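Local coordinates for flagellar hook-associated protein 2 (Bdellovibrio bacteriovorus, PDB 6KTY) that probably caps the tip of the growing flagellar filament, helping flagellin subunits to polymerise there and keeping them from leaking out unassembled, at residues P16-Q22 with V176-S182; D32-V38 with P185-L191; G60-I64 with V75-G79. One frame throughout, in Å; residues are numbered along the deposited sequence.

Contact 1: residues P16-Q22 with V176-S182; sequences PNIVDGQ and VTLDFKS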
ATOM      1  N   PRO A  16      -8.004   1.306  10.289  1.00 32.02           N
ATOM      2  CA  PRO A  16      -7.543   0.856  11.616  1.00 31.79           C
ATOM      3  C   PRO A  16      -6.242   0.060  11.584  1.00 31.01           C
ATOM      4  O   PRO A  16      -5.608  -0.100  12.621  1.00 31.35           O
ATOM      5  CB  PRO A  16      -8.703  -0.028  12.131  1.00 33.43           C
ATOM      6  CG  PRO A  16      -9.871   0.268  11.266  1.00 34.83           C
ATOM      7  CD  PRO A  16      -9.337   0.772   9.944  1.00 33.24           C
ATOM      8  N   ASN A  17      -5.838  -0.430  10.411  1.00 30.50           N
ATOM      9  CA  ASN A  17      -4.585  -1.187  10.284  1.00 29.56           C
ATOM     10  C   ASN A  17      -3.390  -0.277   9.984  1.00 28.57           C
ATOM     11  O   ASN A  17      -2.269  -0.756   9.771  1.00 27.72           O
ATOM     12  CB  ASN A  17      -4.723  -2.232   9.189  1.00 30.65           C
ATOM     13  CG  ASN A  17      -5.807  -3.266   9.511  1.00 31.93           C
ATOM     14  OD1 ASN A  17      -6.717  -3.459   8.735  1.00 35.89           O
ATOM     15  ND2 ASN A  17      -5.713  -3.891  10.667  1.00 31.42           N
ATOM     16  N   ILE A  18      -3.635   1.029   9.957  1.00 28.12           N
ATOM     17  CA  ILE A  18      -2.546   2.012   9.938  1.00 27.53           C
ATOM     18  C   ILE A  18      -2.549   2.827  11.214  1.00 27.64           C
ATOM     19  O   ILE A  18      -1.512   2.949  11.897  1.00 26.45           O
ATOM     20  CB  ILE A  18      -2.552   2.927   8.669  1.00 27.86           C
ATOM     21  CG1 ILE A  18      -2.359   2.073   7.416  1.00 28.32           C
ATOM     22  CG2 ILE A  18      -1.424   3.994   8.780  1.00 25.38           C
ATOM     23  CD1 ILE A  18      -2.472   2.837   6.072  1.00 31.36           C
ATOM     24  N   VAL A  19      -3.710   3.384  11.559  1.00 28.62           N
ATOM     25  CA  VAL A  19      -3.852   4.123  12.800  1.00 29.55           C
ATOM     26  C   VAL A  19      -5.193   3.758  13.417  1.00 30.91           C
ATOM     27  O   VAL A  19      -6.196   3.767  12.726  1.00 29.63           O
ATOM     28  CB  VAL A  19      -3.815   5.644  12.556  1.00 30.28           C
ATOM     29  CG1 VAL A  19      -3.884   6.362  13.908  1.00 30.31           C
ATOM     30  CG2 VAL A  19      -2.561   6.048  11.823  1.00 31.25           C
ATOM     31  N   ASP A  20      -5.215   3.405  14.700  1.00 32.27           N
ATOM     32  CA  ASP A  20      -6.482   3.221  15.398  1.00 35.44           C
ATOM     33  C   ASP A  20      -6.386   3.997  16.704  1.00 37.35           C
ATOM     34  O   ASP A  20      -5.360   4.645  16.981  1.00 35.80           O
ATOM     35  CB  ASP A  20      -6.780   1.734  15.669  1.00 36.55           C
ATOM     36  CG  ASP A  20      -8.275   1.434  15.762  1.00 39.37           C
ATOM     37  OD1 ASP A  20      -9.097   2.366  15.828  1.00 43.17           O
ATOM     38  OD2 ASP A  20      -8.640   0.256  15.769  1.00 43.90           O
ATOM     39  N   GLY A  21      -7.460   3.961  17.487  1.00 40.16           N
ATOM     40  CA  GLY A  21      -7.499   4.712  18.721  1.00 42.02           C
ATOM     41  C   GLY A  21      -8.780   4.533  19.494  1.00 45.12           C
ATOM     42  O   GLY A  21      -9.687   3.826  19.056  1.00 45.84           O
ATOM     43  N   GLN A  22      -8.840   5.174  20.664  1.00 47.65           N
ATOM     44  CA  GLN A  22      -9.999   5.105  21.564  1.00 50.76           C
ATOM     45  C   GLN A  22     -10.203   6.420  22.328  1.00 51.73           C
ATOM     46  O   GLN A  22      -9.225   7.133  22.593  1.00 50.76           O
ATOM     47  CB  GLN A  22      -9.821   3.945  22.537  1.00 51.97           C
ATOM     48  CG  GLN A  22      -8.417   3.807  23.080  1.00 53.33           C
ATOM     49  CD  GLN A  22      -8.197   2.490  23.774  1.00 57.27           C
ATOM     50  OE1 GLN A  22      -7.113   1.901  23.686  1.00 57.66           O
ATOM     51  NE2 GLN A  22      -9.226   2.007  24.471  1.00 60.54           N
ATOM     52  N   VAL A 176      -8.355  11.669  22.262  1.00 46.18           N
ATOM     53  CA  VAL A 176      -8.175  10.303  21.828  1.00 44.23           C
ATOM     54  C   VAL A 176      -6.723   9.863  21.996  1.00 43.48           C
ATOM     55  O   VAL A 176      -5.784  10.652  21.783  1.00 42.13           O
ATOM     56  CB  VAL A 176      -8.635  10.159  20.354  1.00 43.38           C
ATOM     57  CG1 VAL A 176      -8.022   8.924  19.676  1.00 40.40           C
ATOM     58  CG2 VAL A 176     -10.160  10.121  20.293  1.00 45.22           C
ATOM     59  N   THR A 177      -6.550   8.600  22.368  1.00 43.16           N
ATOM     60  CA  THR A 177      -5.255   7.953  22.336  1.00 42.27           C
ATOM     61  C   THR A 177      -5.145   7.166  21.033  1.00 40.10           C
ATOM     62  O   THR A 177      -5.888   6.213  20.818  1.00 39.87           O
ATOM     63  CB  THR A 177      -5.046   7.048  23.562  1.00 43.48           C
ATOM     64  OG1 THR A 177      -5.025   7.874  24.726  1.00 46.60           O
ATOM     65  CG2 THR A 177      -3.736   6.296  23.484  1.00 43.10           C
ATOM     66  N   LEU A 178      -4.232   7.622  20.169  1.00 37.67           N
ATOM     67  CA  LEU A 178      -3.922   6.992  18.891  1.00 36.54           C
ATOM     68  C   LEU A 178      -2.790   5.976  19.085  1.00 35.80           C
ATOM     69  O   LEU A 178      -1.852   6.252  19.821  1.00 35.51           O
ATOM     70  CB  LEU A 178      -3.435   8.047  17.877  1.00 35.43           C
ATOM     71  CG  LEU A 178      -4.383   9.162  17.414  1.00 36.39           C
ATOM     72  CD1 LEU A 178      -3.707  10.025  16.340  1.00 35.93           C
ATOM     73  CD2 LEU A 178      -5.657   8.564  16.862  1.00 35.95           C
ATOM     74  N   ASP A 179      -2.923   4.802  18.465  1.00 35.22           N
ATOM     75  CA  ASP A 179      -1.851   3.826  18.348  1.00 35.21           C
ATOM     76  C   ASP A 179      -1.544   3.606  16.872  1.00 32.70           C
ATOM     77  O   ASP A 179      -2.440   3.241  16.092  1.00 30.71           O
ATOM     78  CB  ASP A 179      -2.269   2.501  19.008  1.00 37.35           C
ATOM     79  CG  ASP A 179      -1.087   1.562  19.238  1.00 42.26           C
ATOM     80  OD1 ASP A 179      -0.087   1.980  19.906  1.00 49.72           O
ATOM     81  OD2 ASP A 179      -1.148   0.390  18.769  1.00 48.07           O
ATOM     82  N   PHE A 180      -0.288   3.838  16.473  1.00 30.85           N
ATOM     83  CA  PHE A 180       0.106   3.589  15.093  1.00 30.71           C
ATOM     84  C   PHE A 180       0.320   2.085  14.896  1.00 30.54           C
ATOM     85  O   PHE A 180       1.173   1.475  15.577  1.00 30.97           O
ATOM     86  CB  PHE A 180       1.367   4.394  14.721  1.00 30.01           C
ATOM     87  CG  PHE A 180       1.310   5.814  15.177  1.00 32.52           C
ATOM     88  CD1 PHE A 180       0.146   6.556  15.025  1.00 34.96           C
ATOM     89  CD2 PHE A 180       2.403   6.415  15.777  1.00 34.88           C
ATOM     90  CE1 PHE A 180       0.073   7.875  15.463  1.00 36.77           C
ATOM     91  CE2 PHE A 180       2.331   7.718  16.228  1.00 35.93           C
ATOM     92  CZ  PHE A 180       1.154   8.445  16.083  1.00 37.00           C
ATOM     93  N   LYS A 181      -0.432   1.490  13.974  1.00 30.34           N
ATOM     94  CA  LYS A 181      -0.338   0.028  13.727  1.00 30.28           C
ATOM     95  C   LYS A 181       0.673  -0.362  12.638  1.00 29.40           C
ATOM     96  O   LYS A 181       1.162  -1.496  12.607  1.00 30.95           O
ATOM     97  CB  LYS A 181      -1.682  -0.506  13.336  1.00 31.01           C
ATOM     98  CG  LYS A 181      -2.834  -0.150  14.230  1.00 32.93           C
ATOM     99  CD  LYS A 181      -2.653  -0.736  15.578  1.00 35.41           C
ATOM    100  CE  LYS A 181      -3.936  -0.707  16.354  1.00 36.82           C
ATOM    101  NZ  LYS A 181      -3.719  -1.207  17.734  1.00 39.81           N
ATOM    102  N   SER A 182       0.941   0.543  11.711  1.00 28.00           N
ATOM    103  CA  SER A 182       1.900   0.308  10.631  1.00 26.50           C
ATOM    104  C   SER A 182       2.355   1.612  10.048  1.00 26.59           C
ATOM    105  O   SER A 182       1.670   2.604  10.185  1.00 27.61           O
ATOM    106  CB  SER A 182       1.265  -0.583   9.524  1.00 26.71           C
ATOM    107  OG  SER A 182       0.137   0.028   8.911  1.00 26.92           O
TER

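Contact 2: residues D32-V38 with P185-L191; sequences DYAIEVV and PGREIRL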
ATOM      1  N   ASP A  32     -12.258  16.645  11.788  1.00 55.54           N
ATOM      2  CA  ASP A  32     -11.769  15.977  10.587  1.00 53.56           C
ATOM      3  C   ASP A  32     -10.267  16.036  10.742  1.00 50.86           C
ATOM      4  O   ASP A  32      -9.684  17.131  10.765  1.00 50.94           O
ATOM      5  CB  ASP A  32     -12.222  16.763   9.334  1.00 54.33           C
ATOM      6  CG  ASP A  32     -11.664  16.200   7.995  1.00 55.65           C
ATOM      7  OD1 ASP A  32     -11.101  15.068   7.920  1.00 56.75           O
ATOM      8  OD2 ASP A  32     -11.820  16.926   6.981  1.00 59.54           O
ATOM      9  N   TYR A  33      -9.643  14.869  10.874  1.00 47.34           N
ATOM     10  CA  TYR A  33      -8.226  14.798  11.198  1.00 44.98           C
ATOM     11  C   TYR A  33      -7.485  14.017  10.107  1.00 41.99           C
ATOM     12  O   TYR A  33      -7.923  12.957   9.696  1.00 40.90           O
ATOM     13  CB  TYR A  33      -8.056  14.158  12.580  1.00 45.46           C
ATOM     14  CG  TYR A  33      -8.628  15.016  13.710  1.00 46.61           C
ATOM     15  CD1 TYR A  33      -7.920  16.107  14.179  1.00 47.10           C
ATOM     16  CD2 TYR A  33      -9.872  14.736  14.298  1.00 46.47           C
ATOM     17  CE1 TYR A  33      -8.419  16.913  15.197  1.00 50.46           C
ATOM     18  CE2 TYR A  33     -10.390  15.556  15.332  1.00 48.71           C
ATOM     19  CZ  TYR A  33      -9.640  16.637  15.770  1.00 50.29           C
ATOM     20  OH  TYR A  33     -10.050  17.467  16.787  1.00 53.97           O
ATOM     21  N   ALA A  34      -6.400  14.588   9.600  1.00 39.50           N
ATOM     22  CA  ALA A  34      -5.655  13.977   8.498  1.00 37.41           C
ATOM     23  C   ALA A  34      -4.300  13.551   9.033  1.00 35.75           C
ATOM     24  O   ALA A  34      -3.480  14.413   9.386  1.00 35.05           O
ATOM     25  CB  ALA A  34      -5.488  14.954   7.382  1.00 38.23           C
ATOM     26  N   ILE A  35      -4.077  12.231   9.102  1.00 33.65           N
ATOM     27  CA  ILE A  35      -2.848  11.675   9.676  1.00 32.14           C
ATOM     28  C   ILE A  35      -2.240  10.680   8.730  1.00 30.52           C
ATOM     29  O   ILE A  35      -2.936   9.786   8.229  1.00 30.04           O
ATOM     30  CB  ILE A  35      -3.092  10.943  11.020  1.00 32.98           C
ATOM     31  CG1 ILE A  35      -3.670  11.880  12.062  1.00 35.60           C
ATOM     32  CG2 ILE A  35      -1.782  10.399  11.592  1.00 33.75           C
ATOM     33  CD1 ILE A  35      -2.858  13.147  12.294  1.00 38.53           C
ATOM     34  N   GLU A  36      -0.941  10.858   8.515  1.00 29.22           N
ATOM     35  CA  GLU A  36      -0.097   9.974   7.757  1.00 28.31           C
ATOM     36  C   GLU A  36       1.025   9.419   8.646  1.00 27.27           C
ATOM     37  O   GLU A  36       1.811  10.195   9.214  1.00 26.66           O
ATOM     38  CB  GLU A  36       0.549  10.766   6.631  1.00 28.42           C
ATOM     39  CG  GLU A  36       1.292   9.899   5.655  1.00 27.72           C
ATOM     40  CD  GLU A  36       1.911  10.679   4.523  1.00 29.29           C
ATOM     41  OE1 GLU A  36       1.382  11.747   4.186  1.00 30.71           O
ATOM     42  OE2 GLU A  36       2.902  10.201   3.932  1.00 31.26           O
ATOM     43  N   VAL A  37       1.123   8.100   8.754  1.00 25.67           N
ATOM     44  CA  VAL A  37       2.259   7.502   9.471  1.00 24.16           C
ATOM     45  C   VAL A  37       3.400   7.265   8.478  1.00 24.00           C
ATOM     46  O   VAL A  37       3.332   6.340   7.646  1.00 23.21           O
ATOM     47  CB  VAL A  37       1.884   6.198  10.138  1.00 24.89           C
ATOM     48  CG1 VAL A  37       3.101   5.704  10.995  1.00 23.20           C
ATOM     49  CG2 VAL A  37       0.637   6.371  10.940  1.00 24.77           C
ATOM     50  N   VAL A  38       4.419   8.128   8.524  1.00 23.61           N
ATOM     51  CA  VAL A  38       5.544   8.058   7.591  1.00 25.23           C
ATOM     52  C   VAL A  38       6.516   6.948   8.033  1.00 26.32           C
ATOM     53  O   VAL A  38       6.898   6.125   7.236  1.00 25.97           O
ATOM     54  CB  VAL A  38       6.261   9.426   7.419  1.00 25.45           C
ATOM     55  CG1 VAL A  38       7.424   9.304   6.461  1.00 29.00           C
ATOM     56  CG2 VAL A  38       5.250  10.473   6.848  1.00 25.23           C
ATOM     57  N   PRO A 185       3.954   5.282   4.291  1.00 30.17           N
ATOM     58  CA  PRO A 185       4.328   6.590   3.780  1.00 31.57           C
ATOM     59  C   PRO A 185       3.511   6.904   2.539  1.00 32.72           C
ATOM     60  O   PRO A 185       3.288   6.017   1.717  1.00 34.41           O
ATOM     61  CB  PRO A 185       5.839   6.450   3.455  1.00 32.01           C
ATOM     62  CG  PRO A 185       6.209   5.025   3.679  1.00 31.44           C
ATOM     63  CD  PRO A 185       5.082   4.331   4.376  1.00 30.77           C
ATOM     64  N   GLY A 186       3.015   8.130   2.404  1.00 33.26           N
ATOM     65  CA  GLY A 186       2.198   8.483   1.224  1.00 33.88           C
ATOM     66  C   GLY A 186       0.730   8.030   1.266  1.00 32.99           C
ATOM     67  O   GLY A 186       0.004   8.188   0.283  1.00 35.68           O
ATOM     68  N   ARG A 187       0.302   7.469   2.386  1.00 29.99           N
ATOM     69  CA  ARG A 187      -1.058   6.997   2.582  1.00 29.21           C
ATOM     70  C   ARG A 187      -1.692   7.773   3.756  1.00 28.23           C
ATOM     71  O   ARG A 187      -1.848   7.265   4.901  1.00 27.61           O
ATOM     72  CB  ARG A 187      -1.071   5.494   2.867  1.00 28.87           C
ATOM     73  CG  ARG A 187      -0.421   4.604   1.769  1.00 29.48           C
ATOM     74  CD  ARG A 187      -1.370   4.097   0.697  1.00 30.08           C
ATOM     75  NE  ARG A 187      -2.182   2.969   1.168  1.00 29.85           N
ATOM     76  CZ  ARG A 187      -3.405   3.064   1.682  1.00 32.85           C
ATOM     77  NH1 ARG A 187      -4.042   4.234   1.759  1.00 33.41           N
ATOM     78  NH2 ARG A 187      -4.024   1.972   2.096  1.00 33.99           N
ATOM     79  N   GLU A 188      -2.092   8.995   3.455  1.00 28.51           N
ATOM     80  CA  GLU A 188      -2.794   9.824   4.394  1.00 28.76           C
ATOM     81  C   GLU A 188      -4.148   9.186   4.716  1.00 29.08           C
ATOM     82  O   GLU A 188      -4.889   8.738   3.803  1.00 29.75           O
ATOM     83  CB  GLU A 188      -2.949  11.245   3.838  1.00 30.10           C
ATOM     84  CG  GLU A 188      -3.348  12.270   4.881  1.00 29.20           C
ATOM     85  CD  GLU A 188      -3.343  13.708   4.352  1.00 35.54           C
ATOM     86  OE1 GLU A 188      -3.657  13.916   3.160  1.00 33.68           O
ATOM     87  OE2 GLU A 188      -3.055  14.651   5.153  1.00 40.43           O
ATOM     88  N   ILE A 189      -4.452   9.114   6.003  1.00 28.65           N
ATOM     89  CA  ILE A 189      -5.678   8.468   6.525  1.00 31.08           C
ATOM     90  C   ILE A 189      -6.548   9.589   7.091  1.00 32.43           C
ATOM     91  O   ILE A 189      -6.030  10.534   7.732  1.00 32.67           O
ATOM     92  CB  ILE A 189      -5.389   7.480   7.684  1.00 30.59           C
ATOM     93  CG1 ILE A 189      -4.304   6.447   7.313  1.00 32.23           C
ATOM     94  CG2 ILE A 189      -6.641   6.771   8.138  1.00 33.90           C
ATOM     95  CD1 ILE A 189      -4.366   5.960   5.912  1.00 32.01           C
ATOM     96  N   ARG A 190      -7.859   9.494   6.868  1.00 33.47           N
ATOM     97  CA  ARG A 190      -8.787  10.411   7.495  1.00 34.80           C
ATOM     98  C   ARG A 190      -9.418   9.756   8.739  1.00 35.65           C
ATOM     99  O   ARG A 190      -9.820   8.613   8.691  1.00 35.50           O
ATOM    100  CB  ARG A 190      -9.875  10.836   6.507  1.00 36.35           C
ATOM    101  CG  ARG A 190      -9.407  11.830   5.444  1.00 38.07           C
ATOM    102  CD  ARG A 190     -10.543  12.792   5.090  1.00 42.83           C
ATOM    103  NE  ARG A 190     -11.716  12.015   4.758  1.00 45.99           N
ATOM    104  CZ  ARG A 190     -12.977  12.334   5.011  1.00 47.86           C
ATOM    105  NH1 ARG A 190     -13.327  13.459   5.620  1.00 50.35           N
ATOM    106  NH2 ARG A 190     -13.911  11.487   4.640  1.00 49.92           N
ATOM    107  N   LEU A 191      -9.446  10.504   9.842  1.00 36.26           N
ATOM    108  CA  LEU A 191      -9.975  10.063  11.115  1.00 37.64           C
ATOM    109  C   LEU A 191     -11.126  11.004  11.466  1.00 40.00           C
ATOM    110  O   LEU A 191     -11.078  12.188  11.136  1.00 39.63           O
ATOM    111  CB  LEU A 191      -8.913  10.221  12.185  1.00 37.13           C
ATOM    112  CG  LEU A 191      -7.699   9.278  12.290  1.00 37.06           C
ATOM    113  CD1 LEU A 191      -7.463   8.387  11.128  1.00 32.93           C
ATOM    114  CD2 LEU A 191      -6.459  10.080  12.596  1.00 35.81           C
TER
HETATM  115  O   HOH W   1      -1.384  14.707   7.253  1.00 27.17           O
HETATM  116  O   HOH W   2      -0.102   6.672   6.611  1.00 22.10           O

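Contact 3: residues G60-I64 with V75-G79; sequences GVGYI and VYING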
ATOM      1  N   GLY A  60      32.735 -17.600  24.213  1.00 34.93           N
ATOM      2  CA  GLY A  60      33.740 -17.266  25.198  1.00 36.88           C
ATOM      3  C   GLY A  60      33.226 -16.666  26.511  1.00 37.18           C
ATOM      4  O   GLY A  60      32.026 -16.622  26.778  1.00 35.27           O
ATOM      5  N   VAL A  61      34.162 -16.192  27.326  1.00 38.95           N
ATOM      6  CA  VAL A  61      33.842 -15.641  28.625  1.00 40.31           C
ATOM      7  C   VAL A  61      34.309 -14.200  28.649  1.00 41.29           C
ATOM      8  O   VAL A  61      35.304 -13.845  28.024  1.00 41.89           O
ATOM      9  CB  VAL A  61      34.499 -16.468  29.769  1.00 43.68           C
ATOM     10  CG1 VAL A  61      36.013 -16.643  29.549  1.00 46.77           C
ATOM     11  CG2 VAL A  61      34.230 -15.847  31.114  1.00 46.01           C
ATOM     12  N   GLY A  62      33.569 -13.369  29.361  1.00 41.75           N
ATOM     13  CA  GLY A  62      33.971 -11.978  29.562  1.00 43.53           C
ATOM     14  C   GLY A  62      32.717 -11.170  29.743  1.00 42.27           C
ATOM     15  O   GLY A  62      31.912 -11.498  30.621  1.00 42.01           O
ATOM     16  N   TYR A  63      32.544 -10.145  28.899  1.00 41.17           N
ATOM     17  CA  TYR A  63      31.343  -9.328  28.942  1.00 40.31           C
ATOM     18  C   TYR A  63      30.997  -8.637  27.626  1.00 38.30           C
ATOM     19  O   TYR A  63      31.837  -8.488  26.718  1.00 39.13           O
ATOM     20  CB  TYR A  63      31.422  -8.290  30.070  1.00 42.75           C
ATOM     21  CG  TYR A  63      32.419  -7.166  29.876  1.00 44.54           C
ATOM     22  CD1 TYR A  63      32.101  -6.032  29.107  1.00 44.51           C
ATOM     23  CD2 TYR A  63      33.644  -7.196  30.492  1.00 45.99           C
ATOM     24  CE1 TYR A  63      33.017  -4.982  28.944  1.00 46.54           C
ATOM     25  CE2 TYR A  63      34.563  -6.156  30.333  1.00 49.39           C
ATOM     26  CZ  TYR A  63      34.235  -5.048  29.564  1.00 48.62           C
ATOM     27  OH  TYR A  63      35.151  -4.031  29.411  1.00 53.55           O
ATOM     28  N   ILE A  64      29.745  -8.213  27.530  1.00 37.33           N
ATOM     29  CA  ILE A  64      29.299  -7.369  26.424  1.00 35.71           C
ATOM     30  C   ILE A  64      28.866  -6.030  27.022  1.00 37.39           C
ATOM     31  O   ILE A  64      28.120  -5.999  28.006  1.00 37.81           O
ATOM     32  CB  ILE A  64      28.164  -8.008  25.621  1.00 34.02           C
ATOM     33  CG1 ILE A  64      28.644  -9.292  24.944  1.00 34.10           C
ATOM     34  CG2 ILE A  64      27.635  -7.072  24.551  1.00 29.77           C
ATOM     35  CD1 ILE A  64      27.492 -10.172  24.513  1.00 34.52           C
ATOM     36  N   VAL A  75      27.204  -6.637  30.610  1.00 44.41           N
ATOM     37  CA  VAL A  75      26.589  -7.941  30.887  1.00 43.83           C
ATOM     38  C   VAL A  75      27.662  -9.033  30.833  1.00 44.65           C
ATOM     39  O   VAL A  75      28.349  -9.189  29.829  1.00 41.70           O
ATOM     40  CB  VAL A  75      25.451  -8.259  29.879  1.00 41.19           C
ATOM     41  CG1 VAL A  75      25.009  -9.726  29.970  1.00 42.18           C
ATOM     42  CG2 VAL A  75      24.248  -7.324  30.120  1.00 40.00           C
ATOM     43  N   TYR A  76      27.796  -9.756  31.938  1.00 47.88           N
ATOM     44  CA  TYR A  76      28.863 -10.740  32.127  1.00 50.24           C
ATOM     45  C   TYR A  76      28.506 -12.074  31.485  1.00 47.93           C
ATOM     46  O   TYR A  76      27.513 -12.714  31.857  1.00 47.81           O
ATOM     47  CB  TYR A  76      29.127 -10.962  33.614  1.00 54.29           C
ATOM     48  CG  TYR A  76      29.395  -9.690  34.408  1.00 60.19           C
ATOM     49  CD1 TYR A  76      30.299  -8.720  33.944  1.00 63.56           C
ATOM     50  CD2 TYR A  76      28.737  -9.443  35.620  1.00 64.59           C
ATOM     51  CE1 TYR A  76      30.544  -7.546  34.668  1.00 65.69           C
ATOM     52  CE2 TYR A  76      28.977  -8.281  36.343  1.00 67.25           C
ATOM     53  CZ  TYR A  76      29.884  -7.340  35.868  1.00 68.81           C
ATOM     54  OH  TYR A  76      30.131  -6.190  36.596  1.00 70.74           O
ATOM     55  N   ILE A  77      29.351 -12.515  30.559  1.00 46.77           N
ATOM     56  CA  ILE A  77      29.140 -13.787  29.876  1.00 44.45           C
ATOM     57  C   ILE A  77      30.014 -14.885  30.490  1.00 47.20           C
ATOM     58  O   ILE A  77      31.244 -14.866  30.435  1.00 46.76           O
ATOM     59  CB  ILE A  77      29.355 -13.641  28.388  1.00 42.61           C
ATOM     60  CG1 ILE A  77      28.345 -12.608  27.848  1.00 40.55           C
ATOM     61  CG2 ILE A  77      29.193 -14.998  27.686  1.00 39.54           C
ATOM     62  CD1 ILE A  77      26.904 -12.915  28.254  1.00 41.04           C
ATOM     63  N   ASN A  78      29.319 -15.819  31.114  1.00 48.32           N
ATOM     64  CA  ASN A  78      29.921 -16.926  31.777  1.00 51.38           C
ATOM     65  C   ASN A  78      30.183 -18.053  30.767  1.00 50.69           C
ATOM     66  O   ASN A  78      29.278 -18.503  30.070  1.00 47.50           O
ATOM     67  CB  ASN A  78      28.986 -17.353  32.888  1.00 53.55           C
ATOM     68  CG  ASN A  78      29.524 -18.469  33.679  1.00 55.64           C
ATOM     69  OD1 ASN A  78      30.293 -19.280  33.171  1.00 59.68           O
ATOM     70  ND2 ASN A  78      29.120 -18.549  34.927  1.00 56.78           N
ATOM     71  N   GLY A  79      31.442 -18.488  30.693  1.00 53.43           N
ATOM     72  CA  GLY A  79      31.837 -19.607  29.840  1.00 53.48           C
ATOM     73  C   GLY A  79      30.966 -20.837  30.031  1.00 53.93           C
ATOM     74  O   GLY A  79      30.752 -21.586  29.085  1.00 54.13           O
TER

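Contact 1: residues P16-Q22 with V176-S182
Lys181 lies along the backbone of Pro16-Asp20 where two antiparallel beta strands, 19-21 and 178-180, pair at the edge of a small three-stranded sheet. This sheet joins chain portions more than 150 residues apart in this fragment of the FliD cap protein. The lysine side chain can be followed outward from the strand. Its CB lies between two carbonyls, 3.6 Å from Asn17 O, with Ile18 O almost as near. CG then closes to 3.2 Å from Pro16 O, because chi1 of -51° sets CG beside the backbone N and leads the chain back across the Pro16-Ile18 corner. A second bend, at chi2, turns the methylenes along the strand, and CE passes 3.8 Å from Asp20 CB. At the tip, NZ forms a salt bridge with Asp179 OD2, approaching the lone pair that faces away from the other carboxylate oxygen. The second oxygen, OD1, is held by Arg190 of a neighbouring subunit, so the aspartate is shared between a lysine of its own chain and an arginine of the next subunit.

Beneath this polar face the strands exchange two bonds at the Asp20-Asp179 pair, of which Asp20 N to Asp179 O is nearly straight at 171°. Val19 and Leu178 project from the reverse face, with Val19 CG1 also meeting the edge of the Phe180 ring near its plane. The regular pairing ends at Ile18, whose O accepts Lys181 N from above the carbonyl plane and a weak second bond from Ser182 N. Ser182 closes the corner with its side chain: chi1 of 62° places OG between its own backbone N and carbonyl carbon, and OG donates to Asn17 O over 2.7 Å, in the carbonyl plane and on a lone pair.

Contact 2: residues D32-V38 with P185-L191
Leu191 and Ile35 form the tight part of this contact: Leu191 CD2 presses on Ile35 CG1 at 3.4 Å, closer than usual for two carbons, and the side chains cross at about a right angle. Leu191 CB also lies against Tyr33 CB on this buried face. Backbone bonds run in matched pairs at Tyr33-Leu191 and Ile35-Ile189, the straightest being Ile35 N to Ile189 O at 169°. Together they join strands 32-39 and 189-192 as antiparallel neighbours within a five-stranded sheet, where the N-terminal and C-terminal parts of the modelled chain come together; strand 153-157 flanks 32-39 on its other edge.

The other face is polar and partly covered by a neighbouring subunit; the solvent side is the loop end, at Pro185 and Gly186. Ala34 CB touches Glu188 OE2 at 3.3 Å, and a water lies within hydrogen-bonding distance of both that oxygen and Ala34 O, while Glu188 OE1 is taken by Gln42 of the neighbouring subunit. Asp32 OD1 and Arg190 NH1 make a long salt bridge of 3.6 Å, their flat groups turned 89° apart; the guanidinium has a stronger partner in Asp179 of that same neighbour. Before strand 189-192 the chain bows away at Arg187, where a second water joins Val37 N and Arg187 O, and comes back beside Val38 at Pro185. Glu36, extended from a CG anti to the backbone N (chi1 -172°), reaches to the loop, where OE2 accepts Gly186 N at 2.6 Å from above the carboxylate plane.

Contact 3: residues G60-I64 with V75-G79
A chi1 of 70° sets Tyr63 CG between its backbone N and carbonyl carbon, whereas chi1 of -53° in Tyr76 places CG beside the backbone N. The two rings consequently diverge, and the pair meets only near its base: Tyr63 CB comes to the edge of the Tyr76 ring, close to its plane, 4.1 Å from CD1. The Tyr63 hydroxyl continues outward to a hydrogen bond with Lys132.

These residues form a non-hydrogen-bonded pair in the antiparallel beta hairpin of strands 63-68 and 71-77. Hydrogen-bonded pairs flank it, Gly62 with Ile77 and Ile64 with Val75. At the second, Val75 N reaches Ile64 O over 2.8 Å. Gly62 N meets Ile77 O in the carbonyl plane and on a lone pair, but the return bond from Ile77 N approaches Gly62 O from above the carbonyl plane, 42° out of it, as the chain turns a corner at the glycine. Beyond it, Val61 CG2 rests 3.2 Å from Ile77 O.

On the face opposite the tyrosines, Ile64 CD1 packs against Ile77 CG1 at 4.2 Å. Helix 84-94 covers Val75 and Ile77, and strand 129-136 adds contacts to both isoleucines. The chemistry implies a two-sided hairpin, with aliphatic side chains turned to the interior and aromatic rings, each with a polar hydroxyl, on the more exposed face.

Contacts 1 and 2 belong to one end of the molecule and touch: Val19 and Ile18 of contact 1 pack on Val37 of contact 2, and Ile18 also meets Ile189. Their segments alternate along the chain, and each of the two sheets pairs an early strand with a late one. Contact 3 is a local hairpin inserted within that long loop, its centre about 41 Å from that of contact 1 and about 47 Å from that of contact 2. All three have a buried, largely apolar side, which includes Phe180 in contact 1 and Tyr33 in contact 2. Charged residues mark the polar sides of contacts 1 and 2, where neighbouring subunits bind; tyrosines mark the more exposed side of contact 3, touched by no other chain of the assembly.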